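Local coordinates for protein EXOU (Pseudomonas aeruginosa, PDB 4AKX) that is a toxin of the type III secretion system, with a patatin-like phospholipase domain through which it probably attacks host-cell membranes, at residues Lys486-Ile498 with Asp511-Leu524. Numbering follows the deposited sequence.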
loop_
_atom_site.group_PDB
_atom_site.type_symbol
_atom_site.label_atom_id
_atom_site.label_comp_id
_atom_site.label_asym_id
_atom_site.label_seq_id
_atom_site.Cartn_x
_atom_site.Cartn_y
_atom_site.Cartn_z
ATOM N N LYS B 486 0.816 -28.067 -48.681
ATOM C CA LYS B 486 -0.354 -28.878 -48.308
ATOM C C LYS B 486 -1.490 -28.066 -47.626
ATOM O O LYS B 486 -2.672 -28.284 -47.910
ATOM C CB LYS B 486 0.060 -30.080 -47.454
ATOM C CG LYS B 486 1.101 -30.965 -48.114
ATOM C CD LYS B 486 1.312 -32.268 -47.354
ATOM C CE LYS B 486 2.167 -33.250 -48.162
ATOM N NZ LYS B 486 2.830 -34.338 -47.358
ATOM N N ALA B 487 -1.128 -27.139 -46.745
ATOM C CA ALA B 487 -2.073 -26.211 -46.219
ATOM C C ALA B 487 -2.722 -25.387 -47.292
ATOM O O ALA B 487 -3.928 -25.250 -47.301
ATOM C CB ALA B 487 -1.418 -25.292 -45.236
ATOM N N ARG B 488 -1.953 -24.767 -48.171
ATOM C CA ARG B 488 -2.625 -23.957 -49.184
ATOM C C ARG B 488 -3.559 -24.788 -50.072
ATOM O O ARG B 488 -4.598 -24.300 -50.526
ATOM C CB ARG B 488 -1.652 -23.131 -50.007
ATOM C CG ARG B 488 -0.889 -22.114 -49.191
ATOM C CD ARG B 488 -1.776 -20.987 -48.721
ATOM N NE ARG B 488 -1.026 -20.159 -47.802
ATOM C CZ ARG B 488 -1.555 -19.533 -46.764
ATOM N NH1 ARG B 488 -2.872 -19.606 -46.552
ATOM N NH2 ARG B 488 -0.771 -18.826 -45.951
ATOM N N ASP B 489 -3.233 -26.062 -50.251
ATOM C CA ASP B 489 -4.080 -26.948 -51.021
ATOM C C ASP B 489 -5.362 -27.260 -50.291
ATOM O O ASP B 489 -6.449 -27.170 -50.865
ATOM C CB ASP B 489 -3.348 -28.243 -51.330
ATOM C CG ASP B 489 -2.437 -28.122 -52.526
ATOM O OD1 ASP B 489 -2.497 -27.085 -53.205
ATOM O OD2 ASP B 489 -1.642 -29.050 -52.785
ATOM N N ALA B 490 -5.223 -27.644 -49.019
ATOM C CA ALA B 490 -6.351 -28.042 -48.175
ATOM C C ALA B 490 -7.320 -26.915 -47.948
ATOM O O ALA B 490 -8.504 -27.156 -47.785
ATOM C CB ALA B 490 -5.860 -28.533 -46.853
ATOM N N PHE B 491 -6.810 -25.687 -47.945
ATOM C CA PHE B 491 -7.619 -24.518 -47.745
ATOM C C PHE B 491 -8.442 -24.181 -48.969
ATOM O O PHE B 491 -9.562 -23.677 -48.843
ATOM C CB PHE B 491 -6.738 -23.364 -47.437
ATOM C CG PHE B 491 -6.324 -23.285 -46.012
ATOM C CD1 PHE B 491 -7.245 -23.473 -44.994
ATOM C CD2 PHE B 491 -5.044 -22.912 -45.684
ATOM C CE1 PHE B 491 -6.874 -23.308 -43.670
ATOM C CE2 PHE B 491 -4.673 -22.732 -44.370
ATOM C CZ PHE B 491 -5.573 -22.952 -43.361
ATOM N N THR B 492 -7.900 -24.430 -50.154
ATOM C CA THR B 492 -8.724 -24.305 -51.358
ATOM C C THR B 492 -9.779 -25.406 -51.385
ATOM O O THR B 492 -10.953 -25.176 -51.758
ATOM C CB THR B 492 -7.861 -24.413 -52.624
ATOM O OG1 THR B 492 -6.951 -23.311 -52.660
ATOM C CG2 THR B 492 -8.722 -24.425 -53.881
ATOM N N GLU B 493 -9.338 -26.611 -51.013
ATOM C CA GLU B 493 -10.159 -27.819 -51.124
ATOM C C GLU B 493 -11.396 -27.631 -50.228
ATOM O O GLU B 493 -12.534 -27.891 -50.632
ATOM C CB GLU B 493 -9.319 -29.044 -50.739
ATOM C CG GLU B 493 -10.066 -30.366 -50.681
ATOM C CD GLU B 493 -9.199 -31.530 -50.154
ATOM O OE1 GLU B 493 -7.945 -31.383 -50.090
ATOM O OE2 GLU B 493 -9.770 -32.598 -49.788
ATOM N N LEU B 494 -11.151 -27.049 -49.053
ATOM C CA LEU B 494 -12.194 -26.691 -48.119
ATOM C C LEU B 494 -13.108 -25.611 -48.637
ATOM O O LEU B 494 -14.250 -25.555 -48.250
ATOM C CB LEU B 494 -11.580 -26.229 -46.812
ATOM C CG LEU B 494 -12.535 -25.769 -45.716
ATOM C CD1 LEU B 494 -13.397 -26.922 -45.251
ATOM C CD2 LEU B 494 -11.731 -25.196 -44.546
ATOM N N THR B 495 -12.585 -24.712 -49.457
ATOM C CA THR B 495 -13.384 -23.589 -49.968
ATOM C C THR B 495 -14.334 -24.045 -51.067
ATOM O O THR B 495 -15.486 -23.577 -51.142
ATOM C CB THR B 495 -12.490 -22.452 -50.466
ATOM O OG1 THR B 495 -11.618 -22.071 -49.401
ATOM C CG2 THR B 495 -13.306 -21.276 -50.861
ATOM N N VAL B 496 -13.858 -24.981 -51.892
ATOM C CA VAL B 496 -14.699 -25.629 -52.900
ATOM C C VAL B 496 -15.876 -26.312 -52.250
ATOM O O VAL B 496 -16.949 -26.351 -52.807
ATOM C CB VAL B 496 -13.912 -26.710 -53.641
ATOM C CG1 VAL B 496 -14.808 -27.494 -54.570
ATOM C CG2 VAL B 496 -12.756 -26.091 -54.368
ATOM N N ALA B 497 -15.641 -26.902 -51.087
ATOM C CA ALA B 497 -16.687 -27.548 -50.325
ATOM C C ALA B 497 -17.754 -26.543 -49.828
ATOM O O ALA B 497 -18.943 -26.610 -50.238
ATOM C CB ALA B 497 -16.071 -28.308 -49.172
ATOM N N ILE B 498 -17.324 -25.600 -48.997
ATOM C CA ILE B 498 -18.195 -24.548 -48.550
ATOM C C ILE B 498 -19.042 -24.001 -49.692
ATOM O O ILE B 498 -20.248 -23.893 -49.537
ATOM C CB ILE B 498 -17.449 -23.388 -47.840
ATOM C CG1 ILE B 498 -16.877 -23.828 -46.504
ATOM C CG2 ILE B 498 -18.410 -22.249 -47.518
ATOM C CD1 ILE B 498 -15.746 -22.956 -46.078
ATOM N N ASP B 511 -21.364 -31.390 -44.743
ATOM C CA ASP B 511 -21.155 -32.510 -45.656
ATOM C C ASP B 511 -19.787 -33.206 -45.515
ATOM O O ASP B 511 -18.836 -32.672 -44.915
ATOM C CB ASP B 511 -21.303 -32.002 -47.113
ATOM C CG ASP B 511 -20.343 -30.794 -47.449
ATOM O OD1 ASP B 511 -19.225 -30.692 -46.858
ATOM O OD2 ASP B 511 -20.703 -29.957 -48.319
ATOM N N GLU B 512 -19.664 -34.350 -46.175
ATOM C CA GLU B 512 -18.430 -35.104 -46.169
ATOM C C GLU B 512 -17.199 -34.344 -46.722
ATOM O O GLU B 512 -16.100 -34.449 -46.165
ATOM C CB GLU B 512 -18.622 -36.415 -46.910
ATOM C CG GLU B 512 -17.504 -37.412 -46.656
ATOM C CD GLU B 512 -17.084 -38.112 -47.966
ATOM O OE1 GLU B 512 -17.953 -38.250 -48.874
ATOM O OE2 GLU B 512 -15.887 -38.522 -48.083
ATOM N N ALA B 513 -17.379 -33.621 -47.827
ATOM C CA ALA B 513 -16.273 -32.920 -48.490
ATOM C C ALA B 513 -15.566 -31.944 -47.552
ATOM O O ALA B 513 -14.335 -31.884 -47.535
ATOM C CB ALA B 513 -16.759 -32.201 -49.735
HETATM N N MSE B 514 -16.323 -31.205 -46.742
HETATM C CA MSE B 514 -15.689 -30.351 -45.741
HETATM C C MSE B 514 -14.977 -31.210 -44.713
HETATM O O MSE B 514 -13.831 -30.918 -44.311
HETATM C CB MSE B 514 -16.690 -29.440 -45.059
HETATM C CG MSE B 514 -17.494 -28.702 -46.108
HETATM SE SE MSE B 514 -18.584 -27.284 -45.279
HETATM C CE MSE B 514 -20.360 -28.103 -45.500
ATOM N N ARG B 515 -15.629 -32.286 -44.283
ATOM C CA ARG B 515 -15.014 -33.147 -43.312
ATOM C C ARG B 515 -13.657 -33.614 -43.803
ATOM O O ARG B 515 -12.684 -33.634 -43.041
ATOM C CB ARG B 515 -15.912 -34.319 -42.964
ATOM C CG ARG B 515 -16.783 -34.038 -41.750
ATOM C CD ARG B 515 -17.867 -35.085 -41.620
ATOM N NE ARG B 515 -19.150 -34.525 -41.215
ATOM C CZ ARG B 515 -20.326 -35.086 -41.499
ATOM N NH1 ARG B 515 -20.370 -36.215 -42.210
ATOM N NH2 ARG B 515 -21.460 -34.512 -41.089
ATOM N N SER B 516 -13.581 -33.930 -45.091
ATOM C CA SER B 516 -12.390 -34.498 -45.673
ATOM C C SER B 516 -11.273 -33.500 -45.665
ATOM O O SER B 516 -10.105 -33.852 -45.421
ATOM C CB SER B 516 -12.671 -34.900 -47.080
ATOM O OG SER B 516 -13.763 -35.781 -47.072
ATOM N N ALA B 517 -11.615 -32.248 -45.945
ATOM C CA ALA B 517 -10.607 -31.206 -45.983
ATOM C C ALA B 517 -10.229 -30.853 -44.573
ATOM O O ALA B 517 -9.076 -30.599 -44.303
ATOM C CB ALA B 517 -11.116 -29.980 -46.719
ATOM N N LEU B 518 -11.203 -30.811 -43.664
ATOM C CA LEU B 518 -10.865 -30.576 -42.269
ATOM C C LEU B 518 -9.980 -31.702 -41.731
ATOM O O LEU B 518 -9.069 -31.460 -40.919
ATOM C CB LEU B 518 -12.108 -30.378 -41.423
ATOM C CG LEU B 518 -12.785 -29.050 -41.660
ATOM C CD1 LEU B 518 -14.224 -29.043 -41.220
ATOM C CD2 LEU B 518 -11.986 -27.978 -40.933
ATOM N N GLN B 519 -10.178 -32.907 -42.264
ATOM C CA GLN B 519 -9.273 -34.026 -41.970
ATOM C C GLN B 519 -7.863 -33.822 -42.490
ATOM O O GLN B 519 -6.906 -34.310 -41.907
ATOM C CB GLN B 519 -9.845 -35.330 -42.477
ATOM C CG GLN B 519 -11.044 -35.707 -41.650
ATOM C CD GLN B 519 -11.746 -36.938 -42.129
ATOM O OE1 GLN B 519 -11.421 -37.485 -43.167
ATOM N NE2 GLN B 519 -12.711 -37.393 -41.353
ATOM N N ARG B 520 -7.740 -33.110 -43.599
ATOM C CA ARG B 520 -6.456 -32.960 -44.216
ATOM C C ARG B 520 -5.684 -31.917 -43.470
ATOM O O ARG B 520 -4.461 -32.013 -43.323
ATOM C CB ARG B 520 -6.598 -32.589 -45.684
ATOM C CG ARG B 520 -6.616 -33.795 -46.583
ATOM C CD ARG B 520 -6.601 -33.407 -48.046
ATOM N NE ARG B 520 -7.132 -34.497 -48.860
ATOM C CZ ARG B 520 -6.495 -35.641 -49.073
ATOM N NH1 ARG B 520 -5.298 -35.851 -48.537
ATOM N NH2 ARG B 520 -7.059 -36.580 -49.816
ATOM N N LEU B 521 -6.417 -30.924 -42.980
ATOM C CA LEU B 521 -5.847 -29.868 -42.166
ATOM C C LEU B 521 -5.482 -30.425 -40.816
ATOM O O LEU B 521 -4.382 -30.161 -40.334
ATOM C CB LEU B 521 -6.833 -28.733 -41.975
ATOM C CG LEU B 521 -7.135 -27.897 -43.200
ATOM C CD1 LEU B 521 -8.139 -26.814 -42.824
ATOM C CD2 LEU B 521 -5.826 -27.301 -43.669
ATOM N N ASP B 522 -6.383 -31.204 -40.204
ATOM C CA ASP B 522 -6.073 -31.786 -38.909
ATOM C C ASP B 522 -4.777 -32.570 -38.965
ATOM O O ASP B 522 -4.034 -32.589 -38.017
ATOM C CB ASP B 522 -7.191 -32.676 -38.409
ATOM C CG ASP B 522 -8.501 -31.898 -38.131
ATOM O OD1 ASP B 522 -8.459 -30.799 -37.518
ATOM O OD2 ASP B 522 -9.590 -32.402 -38.513
ATOM N N ALA B 523 -4.463 -33.161 -40.104
ATOM C CA ALA B 523 -3.270 -33.990 -40.197
ATOM C C ALA B 523 -2.007 -33.154 -40.196
ATOM O O ALA B 523 -0.988 -33.577 -39.699
ATOM C CB ALA B 523 -3.321 -34.894 -41.421
ATOM N N LEU B 524 -2.080 -31.964 -40.760
ATOM C CA LEU B 524 -0.932 -31.060 -40.769
ATOM C C LEU B 524 -0.587 -30.457 -39.376
ATOM O O LEU B 524 0.523 -29.994 -39.157
ATOM C CB LEU B 524 -1.132 -29.957 -41.822
ATOM C CG LEU B 524 -1.195 -30.555 -43.222
ATOM C CD1 LEU B 524 -2.180 -29.910 -44.171
ATOM C CD2 LEU B 524 0.171 -30.597 -43.866
#
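Leu494 is a knob of this antiparallel helix pair, set into a hollow walled by Met514, Ala517, Leu518 and Leu521. Its CG lies anti to the backbone N (chi1 178°), which carries CD1 across to the facing helix, 4.2 Å from Leu518 CG. Ala517 packs against the base of the knob, its CB 3.7 Å from Leu494 CA. The axes of the two segments approach to 8.5 Å at an angle of 165°, a spacing consistent with the small Ala490, Ala497 and Ala517 in the interface. From the other helix, Leu521 lies across Ala490 and Phe491: its CD2 packs on Ala490 CB (3.4 Å) and also lies over one face of the Phe491 ring, near its rim. Toward the loop end, Met514, a selenomethionine, passes Ala497 with its CG and reaches Ile498 CG1 with SE at 4.0 Å, while at the far end Leu524 CD2 packs against Lys486 CB. Along one flank, the extended Glu493 crosses Arg520 in a loose salt bridge, OE2 to NE 3.4 Å, with carboxylate and guanidinium planes turned 49° apart. Within the middle helical domain, this hairpin packs through helix 474-502 onto helix 528-537, where Ala487 meets Trp533 and Leu534, and onto helix 544-552, where Ile498 touches Leu549.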